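Local coordinates for protein diaminopimelate decarboxylase (PDB 2QGH) that catalyses the pyridoxal-phosphate-dependent decarboxylation of meso-diaminopimelate to L-lysine, the last step of lysine biosynthesis, at residues 36-41 against 403-408; 68-73 against 392-397; 156-161 against 204-209; 218-223 against 263-268. One frame throughout, in Å; residues are numbered along the deposited sequence.

Contact 1 opens first, on strand 35-39 and the start of helix 40-52, and closes last, on strand 402-406. All the other contacts lie inside the loop it makes. Contact 2 opens at 68-73 and closes at 392-397, so it nests directly within contact 1. The two touch, and together they join the sheet of the beta domain to the first helix after barrel strand 59-64. Contacts 3 and 4 nest inside contact 2 but follow each other in series: 156-161 meets 204-209 before 218-223 meets 263-268. Both belong to the barrel. They also touch, with Phe204 and Ile156 against helix 213-232. No loops cross.

Contact 1: residues 36-41 against 403-408; sequences YLYDFD and RVIRKR
Tyr38, Phe40 and Ile405 meet over one face of the mixed sheet of the beta domain, which accompanies the barrel in this decarboxylase. Strands 35-39 and 402-406 are not direct neighbours. Strand 393-397 runs between them, parallel to the first and antiparallel to the second. The CA atoms of Tyr38 and Ile405 are therefore 9.3 Å apart, and no hydrogen bond joins the two segments. Ile405 and Arg406 both face Glu394, which makes a classic beta bulge at the turn of the chain.

The apolar part rests on one methyl group. Ile405 CD1 lies 3.8 Å from Tyr38 CD1 and 4.0 Å from Phe40 CZ. The isoleucine holds CG1 between its backbone N and carbonyl carbon (chi1 55°), and CD1 then runs straight on, anti to CA (chi2 175°). This extended branch reaches between the two rings. It crosses the Tyr38 side chain at about a right angle and meets Phe40 from the opposite direction. Phe40 also packs on Ala396 and on Ile73 and Leu76 of helix 71-79, so the group is buried.

The polar part lies at the margins. Asp39 is the N-cap of helix 40-52, and its OD1 takes a weak bond from Asp41 N at 3.3 Å. Arg403 pairs with Glu398 through NH1 and with Gly421 O of the second subunit through NH2. Ile405 CG2 lies over one face of the Arg403 guanidinium, off towards the rim. Arg403 NH1 also approaches the Phe40 ring obliquely, 4.2 Å from Phe40 CE2.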
# COMPACT_ATOMS: atom_id res chain seq x y z
N TYR A 36 15.92 4.42 -2.76
CA TYR A 36 15.83 3.82 -4.07
C TYR A 36 16.97 4.38 -4.92
O TYR A 36 17.25 5.58 -4.87
CB TYR A 36 14.48 4.17 -4.71
CG TYR A 36 13.33 3.30 -4.24
CD1 TYR A 36 13.17 2.01 -4.72
CD2 TYR A 36 12.40 3.78 -3.31
CE1 TYR A 36 12.11 1.21 -4.32
CE2 TYR A 36 11.33 2.98 -2.90
CZ TYR A 36 11.19 1.70 -3.41
OH TYR A 36 10.13 0.91 -3.04
N LEU A 37 17.64 3.51 -5.68
CA LEU A 37 18.73 3.93 -6.56
C LEU A 37 18.44 3.43 -7.97
O LEU A 37 18.21 2.24 -8.19
CB LEU A 37 20.07 3.34 -6.08
CG LEU A 37 21.33 3.75 -6.85
CD1 LEU A 37 21.54 5.25 -6.75
CD2 LEU A 37 22.53 3.00 -6.28
N TYR A 38 18.45 4.35 -8.94
CA TYR A 38 18.15 4.00 -10.32
C TYR A 38 19.31 4.19 -11.30
O TYR A 38 19.89 5.27 -11.38
CB TYR A 38 16.97 4.83 -10.85
CG TYR A 38 15.70 4.69 -10.05
CD1 TYR A 38 15.48 5.44 -8.90
CD2 TYR A 38 14.72 3.77 -10.44
CE1 TYR A 38 14.31 5.29 -8.16
CE2 TYR A 38 13.56 3.61 -9.70
CZ TYR A 38 13.36 4.37 -8.56
OH TYR A 38 12.21 4.18 -7.84
N ASP A 39 19.63 3.13 -12.04
CA ASP A 39 20.67 3.18 -13.06
C ASP A 39 19.90 3.64 -14.29
O ASP A 39 19.23 2.84 -14.94
CB ASP A 39 21.26 1.80 -13.33
CG ASP A 39 22.47 1.86 -14.25
OD1 ASP A 39 22.53 2.76 -15.12
OD2 ASP A 39 23.37 1.00 -14.11
N PHE A 40 19.98 4.92 -14.60
CA PHE A 40 19.24 5.47 -15.72
C PHE A 40 19.56 4.88 -17.10
O PHE A 40 18.68 4.82 -17.97
CB PHE A 40 19.38 7.00 -15.71
CG PHE A 40 18.30 7.71 -14.93
CD1 PHE A 40 17.60 7.05 -13.92
CD2 PHE A 40 17.99 9.04 -15.19
CE1 PHE A 40 16.61 7.72 -13.18
CE2 PHE A 40 17.00 9.71 -14.45
CZ PHE A 40 16.32 9.04 -13.44
N ASP A 41 20.81 4.45 -17.31
CA ASP A 41 21.19 3.86 -18.59
C ASP A 41 20.31 2.68 -18.94
O ASP A 41 19.91 2.50 -20.09
CB ASP A 41 22.65 3.37 -18.57
CG ASP A 41 23.65 4.50 -18.72
OD1 ASP A 41 23.29 5.54 -19.31
OD2 ASP A 41 24.79 4.33 -18.26
N ARG A 403 22.78 11.85 -8.40
CA ARG A 403 21.97 12.99 -8.01
C ARG A 403 20.61 12.54 -7.46
O ARG A 403 20.10 11.48 -7.81
CB ARG A 403 21.77 13.92 -9.21
CG ARG A 403 20.85 13.37 -10.27
CD ARG A 403 21.12 14.00 -11.61
NE ARG A 403 20.13 13.62 -12.61
CZ ARG A 403 18.89 14.10 -12.66
NH1 ARG A 403 18.05 13.69 -13.60
NH2 ARG A 403 18.49 15.00 -11.76
N VAL A 404 20.04 13.37 -6.58
CA VAL A 404 18.75 13.09 -5.97
C VAL A 404 17.61 13.41 -6.93
O VAL A 404 17.57 14.50 -7.50
CB VAL A 404 18.57 13.92 -4.65
CG1 VAL A 404 19.23 15.27 -4.80
CG2 VAL A 404 17.10 14.10 -4.32
N ILE A 405 16.70 12.45 -7.12
CA ILE A 405 15.56 12.66 -7.99
C ILE A 405 14.26 12.75 -7.19
O ILE A 405 13.19 13.01 -7.75
CB ILE A 405 15.47 11.60 -9.12
CG1 ILE A 405 15.45 10.19 -8.56
CG2 ILE A 405 16.65 11.77 -10.07
CD1 ILE A 405 15.23 9.12 -9.63
N ARG A 406 14.35 12.53 -5.89
CA ARG A 406 13.22 12.69 -4.97
C ARG A 406 13.77 12.83 -3.56
O ARG A 406 14.34 11.89 -3.00
CB ARG A 406 12.23 11.52 -4.99
CG ARG A 406 11.00 11.83 -4.13
CD ARG A 406 9.97 10.71 -4.09
NE ARG A 406 10.40 9.58 -3.27
CZ ARG A 406 9.64 8.51 -3.01
NH1 ARG A 406 8.41 8.43 -3.51
NH2 ARG A 406 10.12 7.53 -2.25
N LYS A 407 13.60 14.00 -2.98
CA LYS A 407 14.11 14.22 -1.64
C LYS A 407 13.34 13.35 -0.66
O LYS A 407 12.16 13.07 -0.87
CB LYS A 407 13.99 15.69 -1.26
CG LYS A 407 14.58 16.04 0.10
CD LYS A 407 16.11 15.88 0.09
CE LYS A 407 16.60 14.42 0.15
NZ LYS A 407 16.42 13.74 1.47
N ARG A 408 14.00 12.91 0.40
CA ARG A 408 13.32 12.10 1.40
C ARG A 408 12.31 12.97 2.14
O ARG A 408 12.51 14.17 2.32
CB ARG A 408 14.30 11.51 2.41
CG ARG A 408 13.66 10.45 3.29
CD ARG A 408 14.55 10.09 4.46
NE ARG A 408 15.90 9.75 4.01
CZ ARG A 408 16.23 8.64 3.34
NH1 ARG A 408 15.31 7.73 3.02
NH2 ARG A 408 17.49 8.46 2.99

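Contact 2: residues 68-73 against 392-397; sequences NSNLSI and LLELAL
Asn70 and Glu394 face each other across a wide backbone gap, their CA atoms 9.0 Å apart, with a loop and the first turn of helix 71-79 on one side and strand 393-397 on the other. The side chains slide past each other in opposite directions, and the amide and carboxylate planes stand 89° apart. Asn70 ND2 comes to 3.6 Å from Glu394 OE1 without a direct hydrogen bond. A water joins them instead. It accepts from Asn70 ND2 at 3.1 Å and donates to Glu394 OE1 at 2.6 Å.

Asn70 ND2 also donates to Ile405 O. Glu394 OE1 pairs with Arg406, while OE2 is bonded to Tyr38 OH and Ser380 OG. The salt bridge of OE1 with Arg406 NE, together with the two hydroxyls at OE2, would probably favour the ionised form of this buried carboxylate.

CG of Asn70 stands anti to the backbone N (chi1 177°), and the turn of the amide about CB-CG points OD1 at the first N-H groups of the helix. Asn70 OD1 accepts a weak bond from Ser72 N at 2.9 Å and another from Ile73 N. Asn70 thus caps the helix with its oxygen, while its nitrogen bonds Ile405 O directly and Glu394 through the water. Asn68 OD1 in turn accepts from Asn70 N at 3.1 Å, nearly straight (166°) and in the carbonyl plane. Glu418 of the second subunit accepts from Leu71 N. The arrangement is an Asx turn leading into an asparagine N-cap, set where the barrel meets the beta domain of a fold-type III pyridoxal-phosphate enzyme.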
# COMPACT_ATOMS: atom_id res chain seq x y z
N ASN A 68 6.41 3.60 -12.69
CA ASN A 68 7.24 4.56 -11.98
C ASN A 68 7.05 5.91 -12.66
O ASN A 68 7.38 6.07 -13.83
CB ASN A 68 8.72 4.16 -12.03
CG ASN A 68 9.54 4.87 -10.97
OD1 ASN A 68 9.40 6.07 -10.77
ND2 ASN A 68 10.40 4.12 -10.29
N SER A 69 6.51 6.87 -11.92
CA SER A 69 6.22 8.20 -12.44
C SER A 69 7.17 9.30 -12.00
O SER A 69 6.86 10.48 -12.17
CB SER A 69 4.80 8.62 -12.04
OG SER A 69 3.84 7.74 -12.57
N ASN A 70 8.32 8.93 -11.44
CA ASN A 70 9.27 9.95 -10.99
C ASN A 70 9.56 10.94 -12.14
O ASN A 70 9.88 10.55 -13.27
CB ASN A 70 10.55 9.29 -10.46
CG ASN A 70 11.60 10.31 -10.06
OD1 ASN A 70 12.36 10.80 -10.90
ND2 ASN A 70 11.64 10.65 -8.77
N LEU A 71 9.42 12.22 -11.82
CA LEU A 71 9.64 13.31 -12.76
C LEU A 71 10.93 13.21 -13.56
O LEU A 71 10.94 13.48 -14.76
CB LEU A 71 9.60 14.64 -12.02
CG LEU A 71 8.31 15.46 -12.05
CD1 LEU A 71 7.10 14.54 -11.99
CD2 LEU A 71 8.31 16.44 -10.90
N SER A 72 12.01 12.84 -12.89
CA SER A 72 13.31 12.73 -13.54
C SER A 72 13.34 11.62 -14.57
O SER A 72 13.84 11.83 -15.68
CB SER A 72 14.41 12.51 -12.51
OG SER A 72 14.65 13.72 -11.81
N ILE A 73 12.82 10.45 -14.23
CA ILE A 73 12.83 9.38 -15.20
C ILE A 73 11.91 9.69 -16.38
O ILE A 73 12.24 9.39 -17.53
CB ILE A 73 12.44 8.01 -14.58
CG1 ILE A 73 11.15 7.51 -15.22
CG2 ILE A 73 12.36 8.14 -13.07
CD1 ILE A 73 10.82 6.09 -14.90
N LEU A 392 10.76 7.29 1.09
CA LEU A 392 12.19 7.29 0.86
C LEU A 392 12.79 8.29 -0.13
O LEU A 392 12.09 8.90 -0.97
CB LEU A 392 12.62 5.88 0.45
CG LEU A 392 12.06 4.75 1.31
CD1 LEU A 392 12.56 3.40 0.80
CD2 LEU A 392 12.48 4.99 2.76
N LEU A 393 14.10 8.44 -0.02
CA LEU A 393 14.94 9.28 -0.87
C LEU A 393 15.17 8.47 -2.14
O LEU A 393 15.43 7.27 -2.09
CB LEU A 393 16.28 9.52 -0.17
CG LEU A 393 17.51 9.94 -0.99
CD1 LEU A 393 17.47 11.44 -1.25
CD2 LEU A 393 18.80 9.58 -0.23
N GLU A 394 15.07 9.11 -3.29
CA GLU A 394 15.29 8.41 -4.54
C GLU A 394 16.46 9.05 -5.26
O GLU A 394 16.47 10.25 -5.51
CB GLU A 394 14.02 8.45 -5.41
CG GLU A 394 12.96 7.45 -4.97
CD GLU A 394 11.79 7.35 -5.94
OE1 GLU A 394 11.01 8.32 -6.05
OE2 GLU A 394 11.65 6.30 -6.59
N LEU A 395 17.46 8.23 -5.59
CA LEU A 395 18.67 8.69 -6.26
C LEU A 395 18.82 8.10 -7.66
O LEU A 395 18.38 6.98 -7.91
CB LEU A 395 19.90 8.31 -5.44
CG LEU A 395 20.03 8.96 -4.06
CD1 LEU A 395 21.11 8.27 -3.24
CD2 LEU A 395 20.33 10.43 -4.25
N ALA A 396 19.45 8.85 -8.55
CA ALA A 396 19.66 8.37 -9.91
C ALA A 396 21.13 8.42 -10.28
O ALA A 396 21.89 9.26 -9.78
CB ALA A 396 18.85 9.21 -10.90
N LEU A 397 21.54 7.51 -11.15
CA LEU A 397 22.92 7.45 -11.62
C LEU A 397 22.88 7.76 -13.11
O LEU A 397 22.15 7.10 -13.86
CB LEU A 397 23.48 6.04 -11.40
CG LEU A 397 24.99 5.80 -11.35
CD1 LEU A 397 25.23 4.30 -11.29
CD2 LEU A 397 25.68 6.39 -12.56
O HOH W 1 9.09 9.54 -7.38

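Contact 3: residues 156-161 against 204-209; sequences INPNID and FHIGSQ. With PLP (pyridoxal-5'-phosphate), chain B; LYS (lysine), chain C.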
# COMPACT_ATOMS: atom_id res chain seq x y z
N ILE A 156 -10.99 -3.69 -25.70
CA ILE A 156 -11.83 -4.87 -25.72
C ILE A 156 -11.24 -5.97 -24.85
O ILE A 156 -10.02 -6.11 -24.73
CB ILE A 156 -12.05 -5.44 -27.16
CG1 ILE A 156 -10.85 -6.28 -27.61
CG2 ILE A 156 -12.29 -4.29 -28.15
CD1 ILE A 156 -9.58 -5.49 -27.76
N ASN A 157 -12.12 -6.73 -24.23
CA ASN A 157 -11.72 -7.84 -23.39
C ASN A 157 -11.83 -9.06 -24.29
O ASN A 157 -12.92 -9.58 -24.53
CB ASN A 157 -12.67 -7.93 -22.19
CG ASN A 157 -12.22 -8.94 -21.16
OD1 ASN A 157 -12.48 -8.77 -19.97
ND2 ASN A 157 -11.56 -10.00 -21.61
N PRO A 158 -10.69 -9.54 -24.83
CA PRO A 158 -10.69 -10.71 -25.71
C PRO A 158 -10.94 -12.01 -24.95
O PRO A 158 -10.81 -13.10 -25.51
CB PRO A 158 -9.29 -10.66 -26.30
CG PRO A 158 -8.47 -10.23 -25.12
CD PRO A 158 -9.32 -9.10 -24.54
N ASN A 159 -11.32 -11.87 -23.68
CA ASN A 159 -11.59 -13.02 -22.82
C ASN A 159 -10.51 -14.09 -22.93
O ASN A 159 -10.79 -15.24 -23.26
CB ASN A 159 -12.96 -13.62 -23.14
CG ASN A 159 -13.38 -14.68 -22.12
OD1 ASN A 159 -13.03 -14.60 -20.94
ND2 ASN A 159 -14.15 -15.67 -22.57
N ILE A 160 -9.26 -13.70 -22.67
CA ILE A 160 -8.14 -14.62 -22.73
C ILE A 160 -7.32 -14.56 -21.44
O ILE A 160 -7.00 -13.49 -20.93
CB ILE A 160 -7.21 -14.31 -23.93
CG1 ILE A 160 -8.00 -14.41 -25.24
CG2 ILE A 160 -6.04 -15.29 -23.96
CD1 ILE A 160 -7.21 -14.00 -26.46
N ASP A 161 -6.99 -15.74 -20.91
CA ASP A 161 -6.21 -15.86 -19.68
C ASP A 161 -4.74 -15.56 -19.97
O ASP A 161 -4.09 -16.27 -20.73
CB ASP A 161 -6.37 -17.29 -19.14
CG ASP A 161 -5.66 -17.50 -17.81
OD1 ASP A 161 -6.35 -17.64 -16.78
OD2 ASP A 161 -4.41 -17.53 -17.81
N PHE A 204 -6.08 -3.33 -26.26
CA PHE A 204 -6.25 -4.48 -25.39
C PHE A 204 -5.03 -4.63 -24.48
O PHE A 204 -3.91 -4.28 -24.85
CB PHE A 204 -6.47 -5.78 -26.17
CG PHE A 204 -5.24 -6.32 -26.86
CD1 PHE A 204 -5.03 -6.13 -28.22
CD2 PHE A 204 -4.29 -7.06 -26.14
CE1 PHE A 204 -3.91 -6.66 -28.85
CE2 PHE A 204 -3.18 -7.59 -26.76
CZ PHE A 204 -2.98 -7.39 -28.13
N HIS A 205 -5.28 -5.13 -23.28
CA HIS A 205 -4.22 -5.37 -22.30
C HIS A 205 -4.69 -6.55 -21.46
O HIS A 205 -5.58 -6.39 -20.62
CB HIS A 205 -4.01 -4.14 -21.42
CG HIS A 205 -2.90 -4.33 -20.43
ND1 HIS A 205 -1.57 -4.26 -20.78
CD2 HIS A 205 -2.93 -4.68 -19.12
CE1 HIS A 205 -0.83 -4.57 -19.73
NE2 HIS A 205 -1.63 -4.83 -18.71
N ILE A 206 -4.10 -7.72 -21.68
CA ILE A 206 -4.52 -8.92 -20.97
C ILE A 206 -3.88 -9.26 -19.62
O ILE A 206 -4.33 -10.19 -18.95
CB ILE A 206 -4.39 -10.17 -21.88
CG1 ILE A 206 -2.94 -10.36 -22.33
CG2 ILE A 206 -5.29 -10.02 -23.09
CD1 ILE A 206 -2.67 -11.68 -23.02
N GLY A 207 -2.85 -8.52 -19.22
CA GLY A 207 -2.22 -8.80 -17.94
C GLY A 207 -0.82 -8.21 -17.78
O GLY A 207 -0.30 -7.57 -18.69
N SER A 208 -0.22 -8.44 -16.62
CA SER A 208 1.11 -7.94 -16.32
C SER A 208 2.07 -9.06 -15.90
O SER A 208 1.63 -10.12 -15.44
CB SER A 208 1.04 -6.89 -15.20
OG SER A 208 2.31 -6.30 -14.98
N GLN A 209 3.37 -8.83 -16.07
CA GLN A 209 4.39 -9.80 -15.72
C GLN A 209 4.13 -11.11 -16.45
O GLN A 209 4.14 -12.18 -15.86
CB GLN A 209 4.42 -10.02 -14.20
CG GLN A 209 5.46 -11.02 -13.67
CD GLN A 209 6.87 -10.75 -14.16
OE1 GLN A 209 7.27 -9.60 -14.32
NE2 GLN A 209 7.64 -11.81 -14.38
N1 PLP B . -1.20 -0.60 -20.12
C2 PLP B . -2.35 -0.82 -19.33
C2A PLP B . -3.69 -0.42 -19.81
C3 PLP B . -2.18 -1.43 -18.02
O3 PLP B . -3.26 -1.65 -17.20
C4 PLP B . -0.91 -1.79 -17.57
C4A PLP B . -0.89 -2.64 -16.35
C5 PLP B . 0.23 -1.56 -18.36
C6 PLP B . 0.07 -0.98 -19.67
C5A PLP B . 1.63 -1.67 -17.92
O4P PLP B . 2.02 -3.02 -17.98
P PLP B . 3.36 -3.44 -17.57
O1P PLP B . 4.08 -2.70 -16.40
O2P PLP B . 4.21 -3.29 -18.91
O3P PLP B . 3.21 -4.95 -17.13
N LYS C . 1.11 -3.33 -9.41
CA LYS C . 1.34 -4.64 -10.10
C LYS C . 2.68 -5.23 -9.70
O LYS C . 3.27 -4.71 -8.72
CB LYS C . 1.27 -4.45 -11.63
CG LYS C . -0.11 -4.03 -12.12
CD LYS C . -0.08 -3.49 -13.54
CE LYS C . -1.50 -3.12 -13.98
NZ LYS C . -1.58 -2.42 -15.30
OXT LYS C . 3.14 -6.20 -10.34
O HOH W 2 -7.89 -5.52 -22.54
O HOH W 3 -6.20 -12.53 -18.52
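Ile156 and Phe204 cross obliquely, with Ile156 CD1 only 3.5 Å from Phe204 CB. The Ile156 branch is bent at CG1 (chi2 -65°), which swings CD1 across to the other segment. The Phe204 ring itself leads away and packs on Ser220 and Val223 of helix 213-232. Pro158 and Ile206 meet at about a right angle, and Pro158 CG rests 3.8 Å from Ile206 CG2. No direct hydrogen bond joins the segments. One water donates to both Ile160 O (2.7 Å) and Ile206 O (3.0 Å) and so bridges the two backbones. A second water accepts from His205 N near Ile156 O.

These loops follow strands 150-155 and 197-203, neighbours in the eight-stranded parallel barrel. They leave from the C-terminal ends of the strands, where a TIM barrel carries its active site.

The second loop turns its other side to the cofactor. His205 holds CG anti to the backbone N (chi1 -178°), and its ring lies over one face of the pyridoxal ring, with His205 NE2 3.3 Å from PLP C4A. Gly207 N lies over the opposite face of the imidazole, off towards its rim, and Gly244 N is bonded to ND1. The imidazole is thus covered on both faces and held at one nitrogen. Ser208 OG donates to the phosphate oxygen O3P of the cofactor at 2.7 Å and is also bonded to Arg282. The bound lysine lies close by. NZ of this lysine is 1.3 Å from PLP C4A, a distance consistent with a Schiff base. CD of the same lysine is 3.9 Å from Ser208 CB.

Contact 4: residues 218-223 against 263-268; sequences EASQKV and QGILNA
Ala268 N donates to Gly264 O at 3.0 Å in the last turn of helix 258-268, whose Ala268 methyl lies against Ser220 and Gln221. Ser220 CB meets Ala268 CB at 3.6 Å. The same methyl lies 3.9 Å from Gln221 CG and about as far from Gln221 N, so it sits against the backbone of the partner helix as well as against its side chains. The CA atoms of Gln221 and Ala268 come within 4.9 Å of each other, a close approach that the small alanine allows.

Helices 213-232 and 258-268 follow successive strands of the TIM barrel, 197-203 and 239-241, and pack side by side on its outside. Their short segments run nearly parallel, at -20°, with axes 8.8 Å apart.

Ser220 has a second neighbour one turn back on the other helix. Its OG lies 3.8 Å from Ile265 CG1. OG stands beside the backbone N, anti to the carbonyl carbon (chi1 -62°), and bonds to Ile216 O in its own helix. The hydroxyl is thereby satisfied within its helix, and the isoleucine meets it by packing alone.

Gln221 lies at the solvent side, its chain extended beyond CG. On a different flank of the same helix Lys222 NZ pairs with Glu218 OE1 in a salt bridge, though the place of the lysine chain is doubtful.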
# COMPACT_ATOMS: atom_id res chain seq x y z
N GLU A 218 -2.43 -14.61 -29.24
CA GLU A 218 -3.82 -15.00 -29.45
C GLU A 218 -4.71 -13.76 -29.35
O GLU A 218 -5.66 -13.61 -30.11
CB GLU A 218 -4.25 -16.02 -28.40
CG GLU A 218 -5.68 -16.50 -28.58
CD GLU A 218 -6.13 -17.45 -27.47
OE1 GLU A 218 -7.33 -17.82 -27.44
OE2 GLU A 218 -5.28 -17.82 -26.63
N ALA A 219 -4.39 -12.87 -28.43
CA ALA A 219 -5.17 -11.64 -28.26
C ALA A 219 -5.00 -10.73 -29.47
O ALA A 219 -5.96 -10.13 -29.94
CB ALA A 219 -4.74 -10.92 -26.99
N SER A 220 -3.78 -10.64 -29.98
CA SER A 220 -3.50 -9.81 -31.15
C SER A 220 -4.30 -10.26 -32.37
O SER A 220 -4.85 -9.45 -33.11
CB SER A 220 -2.01 -9.84 -31.48
OG SER A 220 -1.24 -9.31 -30.41
N GLN A 221 -4.37 -11.57 -32.58
CA GLN A 221 -5.10 -12.12 -33.72
C GLN A 221 -6.58 -11.81 -33.61
O GLN A 221 -7.19 -11.31 -34.55
CB GLN A 221 -4.88 -13.62 -33.80
CG GLN A 221 -3.42 -14.02 -33.77
CD GLN A 221 -3.22 -15.52 -33.77
OE1 GLN A 221 -3.95 -16.25 -33.11
NE2 GLN A 221 -2.21 -15.97 -34.50
N LYS A 222 -7.16 -12.11 -32.45
CA LYS A 222 -8.58 -11.86 -32.26
C LYS A 222 -8.93 -10.39 -32.44
O LYS A 222 -9.91 -10.07 -33.10
CB LYS A 222 -9.02 -12.34 -30.88
CG LYS A 222 -9.21 -13.85 -30.79
CD LYS A 222 -7.94 -14.62 -31.15
CE LYS A 222 -8.15 -16.13 -31.14
NZ LYS A 222 -8.57 -16.66 -29.81
N VAL A 223 -8.13 -9.50 -31.86
CA VAL A 223 -8.39 -8.07 -31.97
C VAL A 223 -8.10 -7.57 -33.38
O VAL A 223 -8.72 -6.62 -33.85
CB VAL A 223 -7.56 -7.25 -30.95
CG1 VAL A 223 -7.85 -5.76 -31.10
CG2 VAL A 223 -7.91 -7.71 -29.53
N GLN A 263 7.64 -9.86 -33.90
CA GLN A 263 7.36 -10.75 -35.03
C GLN A 263 5.93 -11.27 -34.91
O GLN A 263 5.18 -11.27 -35.88
CB GLN A 263 8.36 -11.92 -35.06
CG GLN A 263 8.58 -12.48 -36.48
CD GLN A 263 9.55 -13.64 -36.53
OE1 GLN A 263 9.21 -14.77 -36.18
NE2 GLN A 263 10.78 -13.37 -36.97
N GLY A 264 5.56 -11.70 -33.71
CA GLY A 264 4.23 -12.23 -33.49
C GLY A 264 3.13 -11.23 -33.81
O GLY A 264 2.16 -11.57 -34.51
N ILE A 265 3.27 -10.01 -33.31
CA ILE A 265 2.28 -8.97 -33.53
C ILE A 265 2.21 -8.54 -34.99
O ILE A 265 1.14 -8.20 -35.49
CB ILE A 265 2.54 -7.76 -32.61
CG1 ILE A 265 2.32 -8.18 -31.15
CG2 ILE A 265 1.61 -6.60 -32.96
CD1 ILE A 265 2.76 -7.16 -30.11
N LEU A 266 3.34 -8.55 -35.68
CA LEU A 266 3.34 -8.17 -37.08
C LEU A 266 2.58 -9.20 -37.89
O LEU A 266 1.83 -8.85 -38.80
CB LEU A 266 4.77 -8.04 -37.62
CG LEU A 266 5.58 -6.86 -37.09
CD1 LEU A 266 6.97 -6.89 -37.69
CD2 LEU A 266 4.87 -5.56 -37.45
N ASN A 267 2.76 -10.48 -37.58
CA ASN A 267 2.06 -11.52 -38.31
C ASN A 267 0.58 -11.48 -37.99
O ASN A 267 -0.26 -11.75 -38.86
CB ASN A 267 2.63 -12.91 -37.99
CG ASN A 267 4.06 -13.09 -38.47
OD1 ASN A 267 4.43 -12.65 -39.56
ND2 ASN A 267 4.88 -13.75 -37.65
N ALA A 268 0.24 -11.13 -36.76
CA ALA A 268 -1.16 -11.06 -36.36
C ALA A 268 -1.87 -9.90 -37.05
O ALA A 268 -3.08 -9.92 -37.19
CB ALA A 268 -1.26 -10.91 -34.84